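Local structure of Oxidored_FMN domain-containing protein ([Pseudomonas] geniculata N1, 6L6J) at residues 427-432 / 512-517; 179-182 / 186-189; 31-34 / 39-42. The protein acts as a 6-hydroxypseudooxynicotine amine oxidase, probably working through its bound FMN and [4Fe-4S] cluster, and also binds ADP. All coordinates share one frame; numbering follows the deposited sequence.

Overall arrangement
Contacts 2 and 3 both belong to the FMN-carrying barrel, with their centres about 32 Å apart, and both are buried. Contact 3, at the first strand-to-helix loop, sets methionines against a glutamate side chain and backbone, while contact 2, where helix 177-182 meets the loop after it, beyond the fourth strand, turns on one asparagine amide. Contact 1 lies across the centre of the chain from both, about 48 Å from contact 2 and about 38 Å from contact 3 between centres. It is partly buried and carries charge: a salt-bridge network joins two helices from different alpha/beta regions. The three share no helix or strand.

Contact 1 (427-432 / 512-517); sequences LVRERR and ILDGRL. With SO4 (sulfate ion), chain E.
Helix 426-430 and the last turn of helix 509-513 draw closest at Arg-429 and Leu-513, whose CA atoms are 5.4 Å apart. The arginine does most of the work on its side. Its chain bends at chi3 (-53°), which folds the guanidinium back over Leu-513, with CB of the leucine lying under one face, off toward the rim, 3.5 Å from NH1 of Arg-429. The same NH1 gives a salt-bridged hydrogen bond to OD1 of Asp-514, 2.7 Å away; the donor comes from above the carboxylate plane, and the bond is bent (N-H...O 141°). CD2 of Leu-513 lies against the backbone N of Glu-430, 3.6 Å away, and near its CG, the two side chains lying side by side. The carboxylate of Glu-430 is engaged elsewhere, by Tyr-532 and by Arg-426, an ADP-binding residue. The contact joins the NAD(P)-binding Rossmann-like region to the OYE-like second alpha/beta region. Past Leu-513 the helix closes in a Schellman motif, Gly-515 taking the positive phi. Asp-514 OD2 also has a salt bridge to NH1 of Arg-516 at 3.1 Å, its hydrogen bond weak, while NH2 of Arg-429 pairs with Glu-510. With an alanine in place of Arg-429, Asp-514 and Glu-510 would probably each lose a salt-bridge mate, and Leu-513 CB the guanidinium face above it. Farther along, Arg-432 ties NH1 to the carbonyl O of Val-428 at 2.7 Å, pairs NH2 with Glu-422 and points NE at O2 of a sulfate ion, also at 2.7 Å, probably picked up from the crystallisation liquor.

Contact 2 (179-182 / 186-189); sequences QDFL and VNKR
An Asx turn at Asn-187, in the loop following helix 177-182, is fastened to the end of that helix through Phe-181. The CA atoms of these two residues are 5.3 Å apart, and the asparagine side chain spans the gap: ND2 donates to the carbonyl O of Phe-181 at 2.9 Å, a fairly straight bond (158°) with the acceptor in the amide plane. The other end of the amide makes the turn itself, OD1 accepting from the backbone N of Arg-189 at 3.0 Å. With CG swung opposite the backbone N (chi1 -166°), the amide lies between helix and loop and bonds to both. ND2 has a second acceptor in the carbonyl of Tyr-193, so both amide ends are engaged and the flat group is held against rotation. This is a loop of the eight-stranded FMN barrel, between the fourth strand, 166-171, and the return helix 197-215, and the side chain of Asp-180 is about 14 Å from the flavin. The Phe-181 ring meets the turn obliquely: its CD2 is 3.9 Å from ND2 of Asn-187, ring and amide planes standing 71° apart, and its CE2 is 3.9 Å from CD of Arg-189. The arginine's nearest approach is by that CD; its guanidinium, also obliquely beside the ring, bonds Asp-191 and the carbonyls of Ile-140 and Pro-123. Before the turn, Val-186 sets CB 3.6 Å from the carbonyl O of Asp-180 and its CG1 branch 4.1 Å from CB of Asp-180. The carboxylate of Asp-180 is taken up outside the pair of segments, OD1 by His-129 NE2 and OD2 by the backbone N of Ala-109.

Contact 3 (31-34 / 39-42); sequences TAMG and EEMI
Glu-40, in the first turns of helix 38-51, meets Met-33 with the base of its side chain: CB is 3.5 Å from the methionine SD. Its extended chain then runs past the methionine, with OE1 3.5 Å from CG of Met-33, and the side chain also touches Arg-359 and Val-373. The thioether of Met-33, bent at chi2, rests on the peptide leading into the next residue, SD lying 3.4 Å from both C of Glu-40 and N of Met-41. Met-41 answers from the helix. Its CG stands anti to the backbone N (chi1 179°), and a turn at chi3 (-81°) brings the methyl back against the loop, close to the carbonyl of Met-33. Met-41 CE is also 3.9 Å from Gly-34 O and lies near the hydroxyl of Thr-31, at 4.5 Å from OG1. The two methionines thus reach across in opposite directions, one onto helix backbone and one onto loop backbone. The contact closes the first strand-to-helix loop of the TIM barrel, between strand 24-26 and helix 38-51, beside the flavin: Ala-30, just before Thr-31, binds FMN.

Contact 1 (427-432 / 512-517)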
ATOM      1  N   LEU A 427       0.488 -13.535 -13.933  1.00 28.78           N
ATOM      2  CA  LEU A 427       0.580 -13.947 -12.502  1.00 31.59           C
ATOM      3  C   LEU A 427       0.739 -15.461 -12.332  1.00 32.52           C
ATOM      4  O   LEU A 427       1.226 -15.844 -11.257  1.00 34.07           O
ATOM      5  CB  LEU A 427      -0.629 -13.443 -11.722  1.00 31.26           C
ATOM      6  CG  LEU A 427      -0.607 -11.944 -11.419  1.00 31.35           C
ATOM      7  CD1 LEU A 427      -1.893 -11.536 -10.702  1.00 30.78           C
ATOM      8  CD2 LEU A 427       0.630 -11.580 -10.604  1.00 27.84           C
ATOM      9  N   VAL A 428       0.386 -16.286 -13.323  1.00 32.79           N
ATOM     10  CA  VAL A 428       0.667 -17.756 -13.259  1.00 31.46           C
ATOM     11  C   VAL A 428       2.139 -17.930 -12.907  1.00 30.21           C
ATOM     12  O   VAL A 428       2.399 -18.572 -11.906  1.00 30.66           O
ATOM     13  CB  VAL A 428       0.318 -18.515 -14.554  1.00 32.84           C
ATOM     14  CG1 VAL A 428       1.079 -19.821 -14.663  1.00 31.61           C
ATOM     15  CG2 VAL A 428      -1.183 -18.775 -14.677  1.00 35.21           C
ATOM     16  N   ARG A 429       3.055 -17.342 -13.693  1.00 33.25           N
ATOM     17  CA  ARG A 429       4.532 -17.525 -13.541  1.00 30.12           C
ATOM     18  C   ARG A 429       5.112 -16.534 -12.526  1.00 30.32           C
ATOM     19  O   ARG A 429       6.015 -16.925 -11.795  1.00 33.19           O
ATOM     20  CB  ARG A 429       5.239 -17.365 -14.881  1.00 30.53           C
ATOM     21  CG  ARG A 429       5.008 -18.523 -15.837  1.00 32.65           C
ATOM     22  CD  ARG A 429       5.647 -18.284 -17.187  1.00 31.02           C
ATOM     23  NE  ARG A 429       5.230 -17.008 -17.760  1.00 30.88           N
ATOM     24  CZ  ARG A 429       5.921 -16.319 -18.673  1.00 33.12           C
ATOM     25  NH1 ARG A 429       7.090 -16.773 -19.120  1.00 35.01           N
ATOM     26  NH2 ARG A 429       5.465 -15.161 -19.117  1.00 30.99           N
ATOM     27  N   GLU A 430       4.604 -15.304 -12.463  1.00 33.16           N
ATOM     28  CA  GLU A 430       5.102 -14.269 -11.504  1.00 35.74           C
ATOM     29  C   GLU A 430       4.905 -14.746 -10.059  1.00 32.97           C
ATOM     30  O   GLU A 430       5.842 -14.540  -9.254  1.00 31.98           O
ATOM     31  CB  GLU A 430       4.409 -12.909 -11.678  1.00 34.74           C
ATOM     32  CG  GLU A 430       4.985 -12.058 -12.784  1.00 35.03           C
ATOM     33  CD  GLU A 430       4.607 -10.583 -12.726  1.00 37.07           C
ATOM     34  OE1 GLU A 430       4.737  -9.976 -11.651  1.00 39.15           O
ATOM     35  OE2 GLU A 430       4.172 -10.044 -13.754  1.00 34.51           O
ATOM     36  N   ARG A 431       3.739 -15.322  -9.736  1.00 31.81           N
ATOM     37  CA  ARG A 431       3.381 -15.726  -8.335  1.00 32.96           C
ATOM     38  C   ARG A 431       4.321 -16.829  -7.845  1.00 33.36           C
ATOM     39  O   ARG A 431       4.427 -16.970  -6.621  1.00 34.26           O
ATOM     40  CB  ARG A 431       1.933 -16.212  -8.198  1.00 30.99           C
ATOM     41  CG  ARG A 431       1.673 -17.605  -8.755  1.00 30.14           C
ATOM     42  CD  ARG A 431       0.199 -17.931  -8.820  1.00 30.05           C
ATOM     43  NE  ARG A 431      -0.403 -17.992  -7.483  1.00 31.74           N
ATOM     44  CZ  ARG A 431      -1.711 -18.093  -7.232  1.00 29.46           C
ATOM     45  NH1 ARG A 431      -2.595 -18.130  -8.219  1.00 28.38           N
ATOM     46  NH2 ARG A 431      -2.133 -18.127  -5.983  1.00 27.95           N
ATOM     47  N   ARG A 432       4.980 -17.551  -8.765  1.00 34.53           N
ATOM     48  CA  ARG A 432       5.959 -18.640  -8.471  1.00 34.57           C
ATOM     49  C   ARG A 432       7.399 -18.122  -8.347  1.00 33.26           C
ATOM     50  O   ARG A 432       8.271 -18.936  -7.999  1.00 30.74           O
ATOM     51  CB  ARG A 432       5.887 -19.708  -9.567  1.00 36.63           C
ATOM     52  CG  ARG A 432       4.669 -20.620  -9.462  1.00 37.83           C
ATOM     53  CD  ARG A 432       4.358 -21.219 -10.806  1.00 38.00           C
ATOM     54  NE  ARG A 432       3.378 -22.281 -10.730  1.00 40.90           N
ATOM     55  CZ  ARG A 432       2.052 -22.139 -10.817  1.00 43.21           C
ATOM     56  NH1 ARG A 432       1.493 -20.944 -10.941  1.00 45.00           N
ATOM     57  NH2 ARG A 432       1.272 -23.212 -10.762  1.00 42.07           N
ATOM     58  N   ILE A 512      13.346 -16.550 -17.157  1.00 35.27           N
ATOM     59  CA  ILE A 512      13.392 -16.789 -15.682  1.00 37.89           C
ATOM     60  C   ILE A 512      12.001 -17.169 -15.189  1.00 35.58           C
ATOM     61  O   ILE A 512      11.913 -18.025 -14.303  1.00 40.14           O
ATOM     62  CB  ILE A 512      13.948 -15.579 -14.913  1.00 39.12           C
ATOM     63  CG1 ILE A 512      15.229 -15.045 -15.556  1.00 40.40           C
ATOM     64  CG2 ILE A 512      14.152 -15.933 -13.447  1.00 39.46           C
ATOM     65  CD1 ILE A 512      16.237 -16.112 -15.941  1.00 41.32           C
ATOM     66  N   LEU A 513      10.969 -16.540 -15.747  1.00 36.19           N
ATOM     67  CA  LEU A 513       9.541 -16.875 -15.485  1.00 36.69           C
ATOM     68  C   LEU A 513       9.259 -18.318 -15.941  1.00 33.33           C
ATOM     69  O   LEU A 513       8.448 -18.986 -15.290  1.00 31.21           O
ATOM     70  CB  LEU A 513       8.649 -15.828 -16.181  1.00 37.15           C
ATOM     71  CG  LEU A 513       8.577 -14.455 -15.494  1.00 35.00           C
ATOM     72  CD1 LEU A 513       8.211 -13.353 -16.466  1.00 35.47           C
ATOM     73  CD2 LEU A 513       7.584 -14.467 -14.350  1.00 36.49           C
ATOM     74  N   ASP A 514       9.939 -18.800 -16.987  1.00 34.86           N
ATOM     75  CA  ASP A 514       9.762 -20.177 -17.533  1.00 36.27           C
ATOM     76  C   ASP A 514      10.684 -21.192 -16.839  1.00 38.22           C
ATOM     77  O   ASP A 514      10.595 -22.371 -17.199  1.00 38.23           O
ATOM     78  CB  ASP A 514      10.029 -20.231 -19.033  1.00 35.38           C
ATOM     79  CG  ASP A 514       8.962 -19.549 -19.848  1.00 36.26           C
ATOM     80  OD1 ASP A 514       7.847 -19.376 -19.320  1.00 37.86           O
ATOM     81  OD2 ASP A 514       9.271 -19.174 -20.993  1.00 39.44           O
ATOM     82  N   GLY A 515      11.523 -20.750 -15.899  1.00 39.30           N
ATOM     83  CA  GLY A 515      12.446 -21.606 -15.132  1.00 41.09           C
ATOM     84  C   GLY A 515      13.599 -22.121 -15.981  1.00 41.42           C
ATOM     85  O   GLY A 515      14.058 -23.231 -15.696  1.00 40.85           O
ATOM     86  N   ARG A 516      14.032 -21.350 -16.984  1.00 41.58           N
ATOM     87  CA  ARG A 516      15.160 -21.683 -17.892  1.00 44.19           C
ATOM     88  C   ARG A 516      16.379 -20.860 -17.462  1.00 44.28           C
ATOM     89  O   ARG A 516      16.616 -19.785 -18.040  1.00 42.96           O
ATOM     90  CB  ARG A 516      14.769 -21.426 -19.352  1.00 47.60           C
ATOM     91  CG  ARG A 516      13.832 -22.474 -19.942  1.00 53.69           C
ATOM     92  CD  ARG A 516      13.856 -22.472 -21.465  1.00 56.23           C
ATOM     93  NE  ARG A 516      13.621 -21.121 -21.970  1.00 59.33           N
ATOM     94  CZ  ARG A 516      12.428 -20.578 -22.206  1.00 59.28           C
ATOM     95  NH1 ARG A 516      11.318 -21.276 -22.008  1.00 61.61           N
ATOM     96  NH2 ARG A 516      12.351 -19.332 -22.644  1.00 56.46           N
ATOM     97  N   LEU A 517      17.117 -21.359 -16.468  1.00 42.94           N
ATOM     98  CA  LEU A 517      18.142 -20.590 -15.721  1.00 41.15           C
ATOM     99  C   LEU A 517      19.524 -20.941 -16.238  1.00 42.46           C
ATOM    100  O   LEU A 517      19.735 -22.067 -16.680  1.00 41.42           O
ATOM    101  CB  LEU A 517      18.045 -20.928 -14.237  1.00 40.27           C
ATOM    102  CG  LEU A 517      17.009 -20.143 -13.451  1.00 42.55           C
ATOM    103  CD1 LEU A 517      15.616 -20.321 -14.037  1.00 43.40           C
ATOM    104  CD2 LEU A 517      17.039 -20.578 -11.996  1.00 45.58           C
TER
HETATM  105  S   SO4 E 704       4.191 -26.157 -10.237  0.50 61.84           S
HETATM  106  O1  SO4 E 704       3.058 -26.702  -9.483  1.00120.49           O
HETATM  107  O2  SO4 E 704       3.787 -24.953 -10.972  1.00143.65           O
HETATM  108  O3  SO4 E 704       5.259 -25.812  -9.302  1.00 92.03           O
HETATM  109  O4  SO4 E 704       4.671 -27.164 -11.182  1.00 78.76           O

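Contact 2 (179-182 / 186-189)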
ATOM      1  N   GLN A 179       8.087  11.932  19.280  1.00 28.39           N
ATOM      2  CA  GLN A 179       9.082  10.838  19.068  1.00 28.10           C
ATOM      3  C   GLN A 179      10.475  11.472  18.967  1.00 27.76           C
ATOM      4  O   GLN A 179      11.396  10.940  19.583  1.00 24.97           O
ATOM      5  CB  GLN A 179       8.759   9.994  17.831  1.00 27.95           C
ATOM      6  CG  GLN A 179       9.583   8.720  17.766  1.00 29.26           C
ATOM      7  CD  GLN A 179       9.237   7.767  16.643  1.00 31.20           C
ATOM      8  OE1 GLN A 179       8.125   7.757  16.100  1.00 27.72           O
ATOM      9  NE2 GLN A 179      10.214   6.929  16.298  1.00 32.89           N
ATOM     10  N   ASP A 180      10.602  12.589  18.241  1.00 29.60           N
ATOM     11  CA  ASP A 180      11.864  13.371  18.142  1.00 32.11           C
ATOM     12  C   ASP A 180      12.331  13.752  19.552  1.00 32.05           C
ATOM     13  O   ASP A 180      13.520  13.591  19.851  1.00 35.56           O
ATOM     14  CB  ASP A 180      11.710  14.597  17.241  1.00 35.71           C
ATOM     15  CG  ASP A 180      11.485  14.280  15.762  1.00 41.79           C
ATOM     16  OD1 ASP A 180      11.772  13.106  15.349  1.00 46.97           O
ATOM     17  OD2 ASP A 180      11.001  15.198  15.024  1.00 37.10           O
ATOM     18  N   PHE A 181      11.435  14.174  20.433  1.00 31.24           N
ATOM     19  CA  PHE A 181      11.818  14.528  21.823  1.00 32.32           C
ATOM     20  C   PHE A 181      12.260  13.267  22.572  1.00 35.03           C
ATOM     21  O   PHE A 181      13.316  13.300  23.235  1.00 43.28           O
ATOM     22  CB  PHE A 181      10.707  15.324  22.503  1.00 31.64           C
ATOM     23  CG  PHE A 181      10.844  16.817  22.354  1.00 28.61           C
ATOM     24  CD1 PHE A 181      10.498  17.444  21.179  1.00 27.42           C
ATOM     25  CD2 PHE A 181      11.323  17.592  23.403  1.00 30.99           C
ATOM     26  CE1 PHE A 181      10.595  18.825  21.055  1.00 29.18           C
ATOM     27  CE2 PHE A 181      11.438  18.969  23.273  1.00 30.71           C
ATOM     28  CZ  PHE A 181      11.074  19.582  22.099  1.00 29.13           C
ATOM     29  N   LEU A 182      11.524  12.165  22.433  1.00 35.27           N
ATOM     30  CA  LEU A 182      11.873  10.840  23.031  1.00 36.11           C
ATOM     31  C   LEU A 182      13.271  10.342  22.635  1.00 35.53           C
ATOM     32  O   LEU A 182      13.915   9.681  23.467  1.00 34.16           O
ATOM     33  CB  LEU A 182      10.872   9.803  22.526  1.00 37.65           C
ATOM     34  CG  LEU A 182       9.791   9.386  23.498  1.00 38.21           C
ATOM     35  CD1 LEU A 182       9.043   8.202  22.904  1.00 39.11           C
ATOM     36  CD2 LEU A 182      10.394   9.063  24.863  1.00 39.01           C
ATOM     37  N   VAL A 186      18.035  12.247  18.344  1.00 35.23           N
ATOM     38  CA  VAL A 186      17.507  13.559  17.866  1.00 35.81           C
ATOM     39  C   VAL A 186      17.547  14.589  19.000  1.00 34.53           C
ATOM     40  O   VAL A 186      17.951  15.739  18.735  1.00 37.52           O
ATOM     41  CB  VAL A 186      16.069  13.452  17.309  1.00 35.16           C
ATOM     42  CG1 VAL A 186      15.701  14.699  16.534  1.00 35.03           C
ATOM     43  CG2 VAL A 186      15.840  12.216  16.450  1.00 35.92           C
ATOM     44  N   ASN A 187      17.054  14.232  20.188  1.00 33.32           N
ATOM     45  CA  ASN A 187      17.040  15.156  21.348  1.00 34.09           C
ATOM     46  C   ASN A 187      18.470  15.233  21.891  1.00 36.99           C
ATOM     47  O   ASN A 187      19.011  14.159  22.254  1.00 40.24           O
ATOM     48  CB  ASN A 187      16.014  14.738  22.401  1.00 33.70           C
ATOM     49  CG  ASN A 187      15.750  15.824  23.419  1.00 32.47           C
ATOM     50  OD1 ASN A 187      16.516  16.775  23.517  1.00 34.92           O
ATOM     51  ND2 ASN A 187      14.676  15.701  24.185  1.00 33.60           N
ATOM     52  N   LYS A 188      19.074  16.429  21.865  1.00 37.30           N
ATOM     53  CA  LYS A 188      20.436  16.707  22.411  1.00 40.52           C
ATOM     54  C   LYS A 188      20.342  17.829  23.448  1.00 38.26           C
ATOM     55  O   LYS A 188      21.387  18.402  23.797  1.00 36.14           O
ATOM     56  CB  LYS A 188      21.421  17.117  21.309  1.00 41.85           C
ATOM     57  CG  LYS A 188      21.621  16.100  20.188  1.00 41.45           C
ATOM     58  CD  LYS A 188      22.336  14.851  20.602  1.00 41.79           C
ATOM     59  CE  LYS A 188      22.017  13.678  19.696  1.00 44.22           C
ATOM     60  NZ  LYS A 188      22.799  12.463  20.042  1.00 42.81           N
ATOM     61  N   ARG A 189      19.133  18.099  23.930  1.00 35.39           N
ATOM     62  CA  ARG A 189      18.852  19.243  24.821  1.00 36.65           C
ATOM     63  C   ARG A 189      19.468  18.986  26.201  1.00 43.25           C
ATOM     64  O   ARG A 189      19.671  17.791  26.580  1.00 42.48           O
ATOM     65  CB  ARG A 189      17.339  19.446  24.926  1.00 38.02           C
ATOM     66  CG  ARG A 189      16.639  19.777  23.614  1.00 34.94           C
ATOM     67  CD  ARG A 189      15.158  19.917  23.848  1.00 33.67           C
ATOM     68  NE  ARG A 189      14.841  21.145  24.578  1.00 34.40           N
ATOM     69  CZ  ARG A 189      14.464  22.297  24.027  1.00 32.37           C
ATOM     70  NH1 ARG A 189      14.364  22.421  22.714  1.00 32.64           N
ATOM     71  NH2 ARG A 189      14.205  23.335  24.797  1.00 29.87           N
TER

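Contact 3 (31-34 / 39-42)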
ATOM      1  N   THR A  31      -4.811   9.123   2.681  1.00 26.85           N
ATOM      2  CA  THR A  31      -5.469   8.825   1.381  1.00 27.29           C
ATOM      3  C   THR A  31      -4.960   9.772   0.289  1.00 26.57           C
ATOM      4  O   THR A  31      -5.346   9.547  -0.884  1.00 26.08           O
ATOM      5  CB  THR A  31      -6.994   8.905   1.536  1.00 25.54           C
ATOM      6  OG1 THR A  31      -7.254  10.062   2.329  1.00 25.77           O
ATOM      7  CG2 THR A  31      -7.577   7.656   2.160  1.00 23.06           C
ATOM      8  N   ALA A  32      -4.158  10.780   0.664  1.00 24.79           N
ATOM      9  CA  ALA A  32      -3.625  11.839  -0.229  1.00 26.00           C
ATOM     10  C   ALA A  32      -4.755  12.600  -0.931  1.00 26.33           C
ATOM     11  O   ALA A  32      -4.555  13.040  -2.060  1.00 26.15           O
ATOM     12  CB  ALA A  32      -2.671  11.239  -1.231  1.00 26.52           C
ATOM     13  N   MET A  33      -5.920  12.663  -0.302  1.00 28.55           N
ATOM     14  CA  MET A  33      -6.997  13.652  -0.553  1.00 30.14           C
ATOM     15  C   MET A  33      -7.040  14.518   0.702  1.00 36.34           C
ATOM     16  O   MET A  33      -7.111  13.921   1.827  1.00 48.13           O
ATOM     17  CB  MET A  33      -8.372  12.989  -0.701  1.00 28.17           C
ATOM     18  CG  MET A  33      -8.363  11.676  -1.421  1.00 27.21           C
ATOM     19  SD  MET A  33      -9.507  10.498  -0.678  1.00 24.25           S
ATOM     20  CE  MET A  33      -9.346   9.159  -1.859  1.00 24.24           C
ATOM     21  N   GLY A  34      -6.972  15.831   0.573  1.00 34.91           N
ATOM     22  CA  GLY A  34      -6.916  16.689   1.773  1.00 37.49           C
ATOM     23  C   GLY A  34      -8.239  17.395   1.979  1.00 38.44           C
ATOM     24  O   GLY A  34      -9.288  16.801   1.637  1.00 37.13           O
ATOM     25  N   GLU A  39     -14.654  15.583  -0.925  1.00 34.82           N
ATOM     26  CA  GLU A  39     -15.678  14.612  -1.394  1.00 35.65           C
ATOM     27  C   GLU A  39     -15.024  13.233  -1.538  1.00 33.97           C
ATOM     28  O   GLU A  39     -15.686  12.206  -1.216  1.00 32.97           O
ATOM     29  CB  GLU A  39     -16.325  15.122  -2.679  1.00 37.35           C
ATOM     30  CG  GLU A  39     -17.185  16.360  -2.464  1.00 41.10           C
ATOM     31  CD  GLU A  39     -18.520  16.085  -1.790  1.00 46.77           C
ATOM     32  OE1 GLU A  39     -19.002  16.977  -1.039  1.00 49.12           O
ATOM     33  OE2 GLU A  39     -19.083  14.976  -2.016  1.00 51.13           O
ATOM     34  N   GLU A  40     -13.764  13.222  -1.973  1.00 34.34           N
ATOM     35  CA  GLU A  40     -12.926  11.996  -2.107  1.00 32.95           C
ATOM     36  C   GLU A  40     -12.799  11.348  -0.713  1.00 31.65           C
ATOM     37  O   GLU A  40     -13.159  10.162  -0.550  1.00 30.79           O
ATOM     38  CB  GLU A  40     -11.586  12.349  -2.759  1.00 31.39           C
ATOM     39  CG  GLU A  40     -11.743  13.109  -4.066  1.00 34.27           C
ATOM     40  CD  GLU A  40     -10.521  13.203  -4.972  1.00 35.61           C
ATOM     41  OE1 GLU A  40      -9.393  12.873  -4.515  1.00 34.37           O
ATOM     42  OE2 GLU A  40     -10.695  13.663  -6.129  1.00 35.57           O
ATOM     43  N   MET A  41     -12.325  12.123   0.259  1.00 29.58           N
ATOM     44  CA  MET A  41     -12.180  11.729   1.680  1.00 28.93           C
ATOM     45  C   MET A  41     -13.513  11.197   2.233  1.00 28.06           C
ATOM     46  O   MET A  41     -13.536  10.072   2.743  1.00 27.78           O
ATOM     47  CB  MET A  41     -11.725  12.960   2.456  1.00 29.61           C
ATOM     48  CG  MET A  41     -11.558  12.739   3.922  1.00 32.47           C
ATOM     49  SD  MET A  41     -10.715  14.201   4.563  1.00 40.96           S
ATOM     50  CE  MET A  41      -9.032  13.776   4.126  1.00 43.58           C
ATOM     51  N   ILE A  42     -14.592  11.974   2.102  1.00 26.92           N
ATOM     52  CA  ILE A  42     -15.967  11.611   2.549  1.00 26.12           C
ATOM     53  C   ILE A  42     -16.338  10.246   1.953  1.00 24.89           C
ATOM     54  O   ILE A  42     -16.550   9.326   2.734  1.00 28.12           O
ATOM     55  CB  ILE A  42     -16.973  12.736   2.216  1.00 26.24           C
ATOM     56  CG1 ILE A  42     -16.887  13.877   3.232  1.00 27.96           C
ATOM     57  CG2 ILE A  42     -18.396  12.228   2.107  1.00 26.62           C
ATOM     58  CD1 ILE A  42     -17.488  15.196   2.742  1.00 28.11           C
TER